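Local coordinates for YkuI protein (PDB 2BAS) that carries an EAL domain and probably acts as a phosphodiesterase specific for the second messenger cyclic di-GMP, at residues A[293-298]-A[387-392]. Sequence-based numbering, arbitrary orientation.
Sequences YEHSEQ and GFFSDL
Phe389 meets Ser296 of the long helix 271-311 with a face of its ring and His295 with the ring's edge, where that helix passes the edge strand of the six-stranded antiparallel sheet in the C-terminal domain associated with EAL proteins. The strand, 388-394, is outermost within this chain and pairs antiparallel with strand 401-409. The helix joins the EAL domain to this sheet domain, and the contact joins the connecting helix to the first residues of this edge strand.

In the aromatic part, His295 and Phe389 touch by their peripheries without stacking: the ring centroids are 5.7 Å apart and the planes inclined at 32°. His295 CD2 lies at the edge of the phenyl ring, near its plane, 3.5 Å from Phe389 CE2. The imidazole reaches there because CG is anti to the backbone N (chi1 -165°), while its NE2 is hydrogen-bonded to the hydroxyl of Tyr423.

A CH-pi contact comes from the helix backbone, with Ser296 CA over one face of the Phe389 ring, 4.2 Å from its centroid and 28° off the normal. Phe299, one turn further along the helix, also meets this ring. Replacing Phe389 by an alanine is likely to open a gap beside Ser296 CA and leave His295 CD2 without its aromatic neighbour.

Van der Waals contacts add to this: Ser296 CB approaches Phe389 CD2 at 3.9 Å, and Ser296 OG rests 3.8 Å from Phe388 CA.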
# COMPACT_ATOMS: atom_id res chain seq x y z
N TYR A 293 -7.26 -14.18 18.21
CA TYR A 293 -8.00 -13.45 19.25
C TYR A 293 -7.92 -14.13 20.61
O TYR A 293 -7.72 -13.47 21.63
CB TYR A 293 -9.46 -13.22 18.86
CG TYR A 293 -10.28 -12.62 19.98
CD1 TYR A 293 -10.06 -11.30 20.41
CD2 TYR A 293 -11.28 -13.36 20.62
CE1 TYR A 293 -10.81 -10.74 21.44
CE2 TYR A 293 -12.04 -12.81 21.65
CZ TYR A 293 -11.80 -11.51 22.06
OH TYR A 293 -12.54 -10.96 23.07
N GLU A 294 -8.09 -15.45 20.61
CA GLU A 294 -7.97 -16.25 21.82
C GLU A 294 -6.59 -16.05 22.45
O GLU A 294 -6.49 -15.77 23.64
CB GLU A 294 -8.18 -17.73 21.49
CG GLU A 294 -8.13 -18.64 22.70
CD GLU A 294 -7.12 -19.76 22.54
OE1 GLU A 294 -7.42 -20.91 22.96
OE2 GLU A 294 -6.01 -19.48 22.01
N HIS A 295 -5.54 -16.18 21.64
CA HIS A 295 -4.19 -16.06 22.14
C HIS A 295 -3.91 -14.69 22.77
O HIS A 295 -3.24 -14.59 23.80
CB HIS A 295 -3.16 -16.36 21.05
CG HIS A 295 -1.79 -16.61 21.59
ND1 HIS A 295 -1.21 -17.86 21.62
CD2 HIS A 295 -0.90 -15.77 22.19
CE1 HIS A 295 -0.01 -17.78 22.18
NE2 HIS A 295 0.19 -16.52 22.54
N SER A 296 -4.43 -13.64 22.14
CA SER A 296 -4.35 -12.31 22.67
C SER A 296 -5.02 -12.25 24.05
O SER A 296 -4.47 -11.64 24.97
CB SER A 296 -5.03 -11.33 21.71
OG SER A 296 -5.01 -10.01 22.22
N GLU A 297 -6.18 -12.88 24.21
CA GLU A 297 -6.88 -12.92 25.49
C GLU A 297 -6.02 -13.60 26.54
O GLU A 297 -5.74 -13.01 27.57
CB GLU A 297 -8.24 -13.63 25.40
CG GLU A 297 -9.37 -12.85 24.70
CD GLU A 297 -9.93 -11.70 25.53
OE1 GLU A 297 -11.16 -11.67 25.76
OE2 GLU A 297 -9.14 -10.82 25.95
N GLN A 298 -5.57 -14.82 26.27
CA GLN A 298 -4.71 -15.50 27.23
C GLN A 298 -3.42 -14.73 27.52
O GLN A 298 -2.93 -14.77 28.64
CB GLN A 298 -4.48 -16.98 26.88
CG GLN A 298 -5.71 -17.86 27.19
CD GLN A 298 -5.37 -19.31 27.57
OE1 GLN A 298 -4.91 -20.10 26.75
NE2 GLN A 298 -5.64 -19.67 28.83
N GLY A 387 -5.59 -4.63 26.76
CA GLY A 387 -4.40 -4.66 25.91
C GLY A 387 -4.71 -5.44 24.64
O GLY A 387 -5.85 -5.88 24.47
N PHE A 388 -3.71 -5.61 23.76
CA PHE A 388 -3.89 -6.35 22.48
C PHE A 388 -2.65 -6.44 21.58
O PHE A 388 -1.74 -5.61 21.66
CB PHE A 388 -5.02 -5.76 21.66
CG PHE A 388 -4.89 -4.28 21.41
CD1 PHE A 388 -4.00 -3.80 20.47
CD2 PHE A 388 -5.66 -3.38 22.14
CE1 PHE A 388 -3.87 -2.44 20.25
CE2 PHE A 388 -5.55 -2.02 21.93
CZ PHE A 388 -4.65 -1.54 20.98
N PHE A 389 -2.64 -7.47 20.72
CA PHE A 389 -1.56 -7.73 19.79
C PHE A 389 -1.63 -6.84 18.58
O PHE A 389 -2.69 -6.63 18.00
CB PHE A 389 -1.66 -9.17 19.23
CG PHE A 389 -1.18 -10.25 20.14
CD1 PHE A 389 -0.24 -10.00 21.13
CD2 PHE A 389 -1.61 -11.55 19.95
CE1 PHE A 389 0.21 -11.02 21.96
CE2 PHE A 389 -1.15 -12.59 20.77
CZ PHE A 389 -0.24 -12.32 21.78
N SER A 390 -0.47 -6.36 18.13
CA SER A 390 -0.41 -5.73 16.82
C SER A 390 -0.46 -6.86 15.80
O SER A 390 -0.41 -8.04 16.17
CB SER A 390 0.91 -4.97 16.67
OG SER A 390 1.99 -5.86 16.45
N ASP A 391 -0.54 -6.50 14.53
CA ASP A 391 -0.37 -7.47 13.45
C ASP A 391 1.12 -7.72 13.21
O ASP A 391 1.95 -7.08 13.85
CB ASP A 391 -1.04 -6.98 12.16
CG ASP A 391 -0.58 -5.60 11.75
OD1 ASP A 391 -0.54 -4.68 12.61
OD2 ASP A 391 -0.31 -5.42 10.55
N LEU A 392 1.44 -8.66 12.33
CA LEU A 392 2.82 -8.98 11.98
C LEU A 392 3.47 -7.84 11.24
O LEU A 392 2.99 -7.39 10.19
CB LEU A 392 2.88 -10.21 11.08
CG LEU A 392 2.49 -11.54 11.74
CD1 LEU A 392 2.04 -12.57 10.69
CD2 LEU A 392 3.61 -12.05 12.64